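PDB 3GRH: putative acyl-CoA thioester hydrolase YbhC from Escherichia coli K-12, which is a putative thioesterase of the outer membrane that belongs to the pectinesterase family yet neither binds pectin nor shows pectinesterase activity. Local coordinates for residues 27-32 with 37-42; 43-48 with 353-358; 385-388 with 392-395. All blocks are in the same frame, centred on the assembly; numbering follows the deposited sequence.

Contact 1: residues 27-32 with 37-42; sequences SDQTAP and RPILSA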
loop_
_atom_site.group_PDB
_atom_site.type_symbol
_atom_site.label_atom_id
_atom_site.label_comp_id
_atom_site.label_asym_id
_atom_site.label_seq_id
_atom_site.Cartn_x
_atom_site.Cartn_y
_atom_site.Cartn_z
ATOM N N SER A 27 7.776 0.681 26.352
ATOM C CA SER A 27 6.929 -0.268 25.660
ATOM C C SER A 27 7.055 -1.477 26.531
ATOM O O SER A 27 8.137 -1.749 27.117
ATOM C CB SER A 27 7.501 -0.538 24.257
ATOM O OG SER A 27 6.936 -1.692 23.639
ATOM N N ASP A 28 5.974 -2.217 26.682
ATOM C CA ASP A 28 6.132 -3.446 27.427
ATOM C C ASP A 28 6.516 -4.612 26.555
ATOM O O ASP A 28 6.511 -5.751 27.042
ATOM C CB ASP A 28 4.884 -3.775 28.258
ATOM C CG ASP A 28 5.229 -4.431 29.600
ATOM O OD1 ASP A 28 5.691 -5.608 29.612
ATOM O OD2 ASP A 28 5.026 -3.774 30.647
ATOM N N GLN A 29 6.837 -4.377 25.273
ATOM C CA GLN A 29 7.174 -5.452 24.369
ATOM C C GLN A 29 8.659 -5.794 24.507
ATOM O O GLN A 29 9.527 -4.932 24.348
ATOM C CB GLN A 29 6.882 -5.036 22.916
ATOM C CG GLN A 29 5.454 -4.775 22.625
ATOM C CD GLN A 29 5.176 -4.743 21.150
ATOM O OE1 GLN A 29 5.958 -4.145 20.396
ATOM N NE2 GLN A 29 4.032 -5.292 20.727
ATOM N N THR A 30 8.930 -7.042 24.875
ATOM C CA THR A 30 10.306 -7.477 25.230
ATOM C C THR A 30 10.670 -8.651 24.354
ATOM O O THR A 30 9.854 -9.559 24.196
ATOM C CB THR A 30 10.515 -7.774 26.747
ATOM O OG1 THR A 30 10.395 -9.167 27.026
ATOM C CG2 THR A 30 9.560 -6.974 27.669
ATOM N N ALA A 31 11.840 -8.557 23.716
ATOM C CA ALA A 31 12.368 -9.596 22.861
ATOM C C ALA A 31 12.712 -10.853 23.702
ATOM O O ALA A 31 13.203 -10.754 24.827
ATOM C CB ALA A 31 13.581 -9.119 22.134
ATOM N N PRO A 32 12.532 -12.056 23.133
ATOM C CA PRO A 32 12.183 -12.326 21.754
ATOM C C PRO A 32 10.726 -12.437 21.424
ATOM O O PRO A 32 10.426 -12.713 20.251
ATOM C CB PRO A 32 12.853 -13.655 21.532
ATOM C CG PRO A 32 12.625 -14.342 22.807
ATOM C CD PRO A 32 12.785 -13.300 23.868
ATOM N N ARG A 37 3.741 -13.891 18.614
ATOM C CA ARG A 37 4.011 -12.445 18.548
ATOM C C ARG A 37 5.496 -12.194 18.790
ATOM O O ARG A 37 5.926 -11.817 19.874
ATOM C CB ARG A 37 3.178 -11.675 19.564
ATOM C CG ARG A 37 3.179 -10.214 19.326
ATOM C CD ARG A 37 2.107 -9.519 20.187
ATOM N NE ARG A 37 1.849 -8.198 19.672
ATOM C CZ ARG A 37 0.822 -7.444 19.967
ATOM N NH1 ARG A 37 -0.067 -7.829 20.892
ATOM N NH2 ARG A 37 0.732 -6.263 19.368
ATOM N N PRO A 38 6.304 -12.425 17.775
ATOM C CA PRO A 38 7.710 -12.221 17.964
ATOM C C PRO A 38 8.096 -10.742 18.002
ATOM O O PRO A 38 7.564 -9.947 17.233
ATOM C CB PRO A 38 8.352 -12.873 16.736
ATOM C CG PRO A 38 7.299 -13.372 15.922
ATOM C CD PRO A 38 5.964 -13.042 16.477
ATOM N N ILE A 39 9.039 -10.439 18.877
ATOM C CA ILE A 39 9.467 -9.103 19.182
ATOM C C ILE A 39 10.951 -9.039 18.940
ATOM O O ILE A 39 11.674 -9.830 19.445
ATOM C CB ILE A 39 9.165 -8.677 20.635
ATOM C CG1 ILE A 39 7.656 -8.787 20.964
ATOM C CG2 ILE A 39 9.666 -7.263 20.906
ATOM C CD1 ILE A 39 6.699 -7.958 20.140
ATOM N N LEU A 40 11.378 -8.075 18.151
ATOM C CA LEU A 40 12.791 -7.850 17.829
ATOM C C LEU A 40 13.563 -7.240 18.970
ATOM O O LEU A 40 13.051 -6.490 19.797
ATOM C CB LEU A 40 12.909 -6.863 16.649
ATOM C CG LEU A 40 12.327 -7.265 15.329
ATOM C CD1 LEU A 40 12.463 -6.158 14.271
ATOM C CD2 LEU A 40 12.949 -8.597 14.905
ATOM N N SER A 41 14.824 -7.665 19.087
ATOM C CA SER A 41 15.773 -6.985 19.942
ATOM C C SER A 41 16.220 -5.683 19.337
ATOM O O SER A 41 16.061 -5.453 18.176
ATOM C CB SER A 41 17.035 -7.825 20.194
ATOM O OG SER A 41 17.868 -7.916 19.038
ATOM N N ALA A 42 16.809 -4.815 20.140
ATOM C CA ALA A 42 17.331 -3.550 19.612
ATOM C C ALA A 42 18.329 -3.737 18.500
ATOM O O ALA A 42 18.287 -3.008 17.465
ATOM C CB ALA A 42 17.966 -2.726 20.735
#
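Ile39 sets its CG1 branch beside the backbone N (chi1 -57°) and its CG2 methyl anti to that nitrogen, which spreads the two branches over residues 29-31. CD1, at the end of the CG1 branch, meets Gln29 CD at 3.7 Å, the two side chains crossing at about a right angle, while CG2 lies 3.8 Å from Ala31 N and the branch point CB rests on Thr30 O. Gln29, extended beyond CG, carries its amide past the isoleucine as far as Arg37. There NE2 sits over one face of the guanidinium, 3.7 Å from Arg37 NH2, with amide and guanidinium planes 79° apart. These two donors do not bond to each other; the carboxylate of Glu406 serves both, OE1 accepting from Gln29 NE2 and OE2 forming a salt bridge with Arg37 NE.

The fold here is the right-handed parallel beta-helix of the pectinesterase family, and residues 38-40 pair with strand 403-407, an outermost strand of one of its parallel sheets, Pro38 and Leu40 both bonded through the backbone to Glu406. Residues 27-32 lie against this segment and lead, through the cis peptide before Pro32, into the small hairpin of strands 33-34 and 37-38.

Next to that hairpin, Ile39 N donates an almost straight bond to Pro32 O (3.0 Å, 177°). Pro38 CA touches the same oxygen. Ile39 O, in the next peptide unit, faces the CA-H groups of both Ala31 and Pro32, Pro32 CA lying 3.4 Å from it, and the Ala31 methyl rests against both this oxygen and Leu40 O. Arg394 also donates to Pro32 O and Ile39 O. Ser27 OG accepts from Gln29 N at 3.1 Å, an ST turn that bends the chain just before the glutamine.

Contact 2: residues 43-48 with 353-358; sequences KEAQNF and VIRDSA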
loop_
_atom_site.group_PDB
_atom_site.type_symbol
_atom_site.label_atom_id
_atom_site.label_comp_id
_atom_site.label_asym_id
_atom_site.label_seq_id
_atom_site.Cartn_x
_atom_site.Cartn_y
_atom_site.Cartn_z
ATOM N N LYS A 43 19.185 -4.734 18.668
ATOM C CA LYS A 43 20.185 -5.035 17.661
ATOM C C LYS A 43 19.559 -5.488 16.381
ATOM O O LYS A 43 19.960 -5.065 15.291
ATOM C CB LYS A 43 21.210 -6.047 18.191
ATOM C CG LYS A 43 22.350 -6.305 17.153
ATOM C CD LYS A 43 23.164 -5.038 16.874
ATOM C CE LYS A 43 24.586 -5.347 16.329
ATOM N NZ LYS A 43 24.538 -6.386 15.231
ATOM N N GLU A 44 18.598 -6.381 16.496
ATOM C CA GLU A 44 17.897 -6.790 15.278
ATOM C C GLU A 44 17.196 -5.607 14.646
ATOM O O GLU A 44 17.117 -5.536 13.410
ATOM C CB GLU A 44 16.876 -7.856 15.617
ATOM C CG GLU A 44 17.502 -9.223 15.903
ATOM C CD GLU A 44 16.578 -10.239 16.617
ATOM O OE1 GLU A 44 15.691 -9.866 17.389
ATOM O OE2 GLU A 44 16.788 -11.461 16.449
ATOM N N ALA A 45 16.599 -4.718 15.438
ATOM C CA ALA A 45 15.743 -3.690 14.843
ATOM C C ALA A 45 16.567 -2.666 14.103
ATOM O O ALA A 45 16.025 -1.912 13.298
ATOM C CB ALA A 45 14.910 -2.956 15.928
ATOM N N GLN A 46 17.872 -2.593 14.326
ATOM C CA GLN A 46 18.691 -1.638 13.573
ATOM C C GLN A 46 18.706 -1.916 12.058
ATOM O O GLN A 46 18.981 -1.016 11.256
ATOM C CB GLN A 46 20.132 -1.664 14.068
ATOM C CG GLN A 46 20.325 -1.347 15.489
ATOM C CD GLN A 46 21.786 -1.425 15.865
ATOM O OE1 GLN A 46 22.142 -1.862 16.957
ATOM N NE2 GLN A 46 22.649 -1.026 14.931
ATOM N N ASN A 47 18.439 -3.130 11.674
ATOM C CA ASN A 47 18.377 -3.484 10.235
ATOM C C ASN A 47 17.055 -3.108 9.603
ATOM O O ASN A 47 16.900 -3.367 8.406
ATOM C CB ASN A 47 18.562 -4.963 10.028
ATOM C CG ASN A 47 20.021 -5.378 10.007
ATOM O OD1 ASN A 47 20.945 -4.537 9.940
ATOM N ND2 ASN A 47 20.245 -6.683 10.074
ATOM N N PHE A 48 16.101 -2.591 10.369
ATOM C CA PHE A 48 14.731 -2.362 9.907
ATOM C C PHE A 48 14.277 -0.948 10.023
ATOM O O PHE A 48 13.369 -0.580 10.733
ATOM C CB PHE A 48 13.737 -3.336 10.612
ATOM C CG PHE A 48 13.992 -4.747 10.331
ATOM C CD1 PHE A 48 13.860 -5.264 9.051
ATOM C CD2 PHE A 48 14.402 -5.578 11.333
ATOM C CE1 PHE A 48 14.148 -6.580 8.798
ATOM C CE2 PHE A 48 14.685 -6.881 11.096
ATOM C CZ PHE A 48 14.563 -7.391 9.817
ATOM N N VAL A 353 7.551 -5.303 9.421
ATOM C CA VAL A 353 7.928 -4.842 10.759
ATOM C C VAL A 353 7.036 -3.693 11.155
ATOM O O VAL A 353 6.910 -2.743 10.404
ATOM C CB VAL A 353 9.391 -4.403 10.797
ATOM C CG1 VAL A 353 9.750 -3.708 12.072
ATOM C CG2 VAL A 353 10.333 -5.570 10.590
ATOM N N ILE A 354 6.432 -3.765 12.314
ATOM C CA ILE A 354 5.699 -2.669 12.904
ATOM C C ILE A 354 6.452 -2.195 14.108
ATOM O O ILE A 354 6.705 -2.973 15.025
ATOM C CB ILE A 354 4.267 -3.095 13.292
ATOM C CG1 ILE A 354 3.461 -3.531 12.104
ATOM C CG2 ILE A 354 3.521 -1.868 13.942
ATOM C CD1 ILE A 354 2.089 -4.151 12.522
ATOM N N ARG A 355 6.925 -0.952 14.055
ATOM C CA ARG A 355 7.763 -0.381 15.109
ATOM C C ARG A 355 7.331 0.961 15.577
ATOM O O ARG A 355 6.778 1.744 14.822
ATOM C CB ARG A 355 9.237 -0.335 14.732
ATOM C CG ARG A 355 9.542 0.460 13.539
ATOM C CD ARG A 355 11.051 0.405 13.195
ATOM N NE ARG A 355 11.863 1.006 14.267
ATOM C CZ ARG A 355 13.168 0.797 14.446
ATOM N NH1 ARG A 355 13.896 0.129 13.604
ATOM N NH2 ARG A 355 13.742 1.446 15.478
ATOM N N ASP A 356 7.575 1.230 16.837
ATOM C CA ASP A 356 7.363 2.538 17.373
ATOM C C ASP A 356 5.926 3.111 17.137
ATOM O O ASP A 356 5.737 4.330 16.957
ATOM C CB ASP A 356 8.419 3.518 16.833
ATOM C CG ASP A 356 9.840 3.000 16.981
ATOM O OD1 ASP A 356 10.227 2.625 18.111
ATOM O OD2 ASP A 356 10.596 2.973 15.936
ATOM N N SER A 357 4.955 2.217 17.142
ATOM C CA SER A 357 3.609 2.497 16.760
ATOM C C SER A 357 2.606 2.257 17.870
ATOM O O SER A 357 2.847 1.503 18.789
ATOM C CB SER A 357 3.236 1.674 15.539
ATOM O OG SER A 357 3.969 2.169 14.401
ATOM N N ALA A 358 1.467 2.935 17.786
ATOM C CA ALA A 358 0.412 2.801 18.781
ATOM C C ALA A 358 -0.575 1.770 18.203
ATOM O O ALA A 358 -1.079 1.978 17.103
ATOM C CB ALA A 358 -0.307 4.148 18.992
#
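Arg355 NH1 reaches two backbone carbonyls at once, Phe48 O at 3.0 Å and, by a weak and strongly bent bond, Ala45 O also at 3.0 Å. The bond to Phe48 O is the straighter one (154°), although NH1 arrives from above that carbonyl's plane. Beside these bonds, Val353 CG2 lies over one face of the Phe48 ring, 4.0 Å from its centroid and shifted toward the rim, a CH-pi contact in which the methyl is nearest to CG.

Both carbonyls belong to the type I turn Ala45-Phe48; Phe48 N closes it on Ala45 O. Val353 and Arg355 point from strand 351-355 of the parallel beta-helix, so this strand holds the N-terminal segment through a nonpolar residue and a charged one two positions apart. Beside that strand, Tyr407 of strand 403-407 packs on both Ala45 and Arg355.

The arginine is steered by a bend at chi3 (-63°) and by Asp356, whose OD2 takes NE in a salt bridge of 2.9 Å, lying close to the guanidinium plane. Asn408 in turn bonds to Asp356 OD1. A leucine in place of Arg355 would probably leave Phe48 O without this donor and Asp356 without its counter-charge. Two residues after Arg355, Ser357 OG donates to Arg355 O at 2.9 Å where the strand gives way to a loop.

Contact 3: residues 385-388 with 392-395; sequences SVDD and IQRN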
loop_
_atom_site.group_PDB
_atom_site.type_symbol
_atom_site.label_atom_id
_atom_site.label_comp_id
_atom_site.label_asym_id
_atom_site.label_seq_id
_atom_site.Cartn_x
_atom_site.Cartn_y
_atom_site.Cartn_z
ATOM N N SER A 385 17.045 -18.533 19.727
ATOM C CA SER A 385 17.719 -19.085 20.894
ATOM C C SER A 385 18.637 -18.046 21.446
ATOM O O SER A 385 18.732 -16.965 20.919
ATOM C CB SER A 385 18.502 -20.392 20.610
ATOM O OG SER A 385 19.233 -20.317 19.383
ATOM N N VAL A 386 19.308 -18.392 22.528
ATOM C CA VAL A 386 20.321 -17.530 23.138
ATOM C C VAL A 386 21.662 -18.243 23.030
ATOM O O VAL A 386 21.710 -19.457 23.196
ATOM C CB VAL A 386 19.988 -17.237 24.628
ATOM C CG1 VAL A 386 18.777 -16.335 24.711
ATOM C CG2 VAL A 386 19.729 -18.523 25.396
ATOM N N ASP A 387 22.744 -17.520 22.738
ATOM C CA ASP A 387 24.091 -18.114 22.842
ATOM C C ASP A 387 24.996 -17.249 23.719
ATOM O O ASP A 387 24.484 -16.431 24.476
ATOM C CB ASP A 387 24.713 -18.408 21.459
ATOM C CG ASP A 387 25.607 -19.698 21.453
ATOM O OD1 ASP A 387 25.986 -20.202 22.532
ATOM O OD2 ASP A 387 25.922 -20.215 20.354
ATOM N N ASP A 388 26.320 -17.440 23.612
ATOM C CA ASP A 388 27.305 -16.925 24.579
ATOM C C ASP A 388 27.010 -15.525 25.117
ATOM O O ASP A 388 26.843 -14.576 24.352
ATOM C CB ASP A 388 28.730 -16.931 23.995
ATOM C CG ASP A 388 29.134 -18.281 23.432
ATOM O OD1 ASP A 388 30.063 -18.909 23.992
ATOM O OD2 ASP A 388 28.516 -18.704 22.425
ATOM N N ILE A 392 20.029 -12.895 22.055
ATOM C CA ILE A 392 19.059 -13.602 21.209
ATOM C C ILE A 392 19.688 -13.764 19.868
ATOM O O ILE A 392 20.309 -12.811 19.351
ATOM C CB ILE A 392 17.749 -12.799 21.064
ATOM C CG1 ILE A 392 17.007 -12.824 22.405
ATOM C CG2 ILE A 392 16.856 -13.333 19.886
ATOM C CD1 ILE A 392 16.090 -11.624 22.647
ATOM N N GLN A 393 19.572 -14.981 19.346
ATOM C CA GLN A 393 20.020 -15.328 18.021
ATOM C C GLN A 393 18.904 -15.937 17.190
ATOM O O GLN A 393 18.304 -16.944 17.559
ATOM C CB GLN A 393 21.154 -16.318 18.115
ATOM C CG GLN A 393 22.517 -15.716 18.096
ATOM C CD GLN A 393 23.566 -16.765 18.355
ATOM O OE1 GLN A 393 23.295 -17.963 18.215
ATOM N NE2 GLN A 393 24.764 -16.340 18.751
ATOM N N ARG A 394 18.639 -15.352 16.033
ATOM C CA ARG A 394 17.816 -16.056 15.070
ATOM C C ARG A 394 18.044 -15.487 13.704
ATOM O O ARG A 394 18.461 -14.350 13.576
ATOM C CB ARG A 394 16.354 -16.077 15.499
ATOM C CG ARG A 394 15.917 -14.739 15.907
ATOM C CD ARG A 394 14.452 -14.573 16.317
ATOM N NE ARG A 394 14.446 -13.258 16.956
ATOM C CZ ARG A 394 13.495 -12.744 17.721
ATOM N NH1 ARG A 394 12.336 -13.321 17.886
ATOM N NH2 ARG A 394 13.702 -11.593 18.317
ATOM N N ASN A 395 17.882 -16.320 12.704
ATOM C CA ASN A 395 17.990 -15.857 11.326
ATOM C C ASN A 395 16.654 -15.238 10.947
ATOM O O ASN A 395 15.622 -15.939 10.803
ATOM C CB ASN A 395 18.328 -17.030 10.433
ATOM C CG ASN A 395 18.308 -16.700 8.945
ATOM O OD1 ASN A 395 18.037 -15.584 8.523
ATOM N ND2 ASN A 395 18.559 -17.762 8.116
HETATM O O HOH W 1 17.961 -19.286 16.326
#
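Gln393 O accepts from two directions: Ser385 N donates to it across the strands at 3.0 Å, and a water donates to it at 2.7 Å. The same water lies 3.5 Å from Ser385 OG, a weak link that the hydroxyl reaches from between the backbone N and the carbonyl carbon (chi1 43°). The return bond of the pair is shorter, Gln393 N to Ser385 O at 2.7 Å, nearly straight at hydrogen. Ser385 O also faces the CA-H of Ile392, with CA at 3.4 Å, so this oxygen meets two successive residues of the opposite strand.

Gln393 stretches its side chain out beyond CG and lays the amide diagonally against Asp387, two residues beyond Ser385, its bonded partner. NE2 comes within 3.4 Å of Asp387 CB, with carboxylate and amide planes 73° apart; the amide thus meets the aspartate at its methylene. Val386 and Ile392 point to the other face, where they stand as neighbours without close packing of their side chains. On the side away from Val386, Ile392 packs on Ala31 and Pro32.

Ser385 with Gln393 is a hydrogen-bonded pair and Val386 with Ile392 a non-hydrogen-bonded one, the alternating register of an antiparallel beta hairpin, here a two-stranded surface hairpin formed by strands 385-387 and 391-393, apart from the parallel strands of the beta-helix.

How the contacts relate
Contacts 1, 2 and 3 follow one another along the chain without overlap and lie on the same side of its centre. The centres of contacts 1 and 2 are about 9 Å apart, those of 1 and 3 about 14 Å, and those of 2 and 3 about 18 Å. Leu40 joins the first two, packing its CD1 on Phe48. Arg394, next to the hairpin, reaches the others: it bonds to Pro32 O and Ile39 O in contact 1 and pairs with Glu44 in the 43-48 segment. The N-terminal segment is thus fastened between the late beta-helix strands 351-355 and 403-407 and the C-terminal hairpin, so that residues 27-48, near the start of the chain, close on its late part.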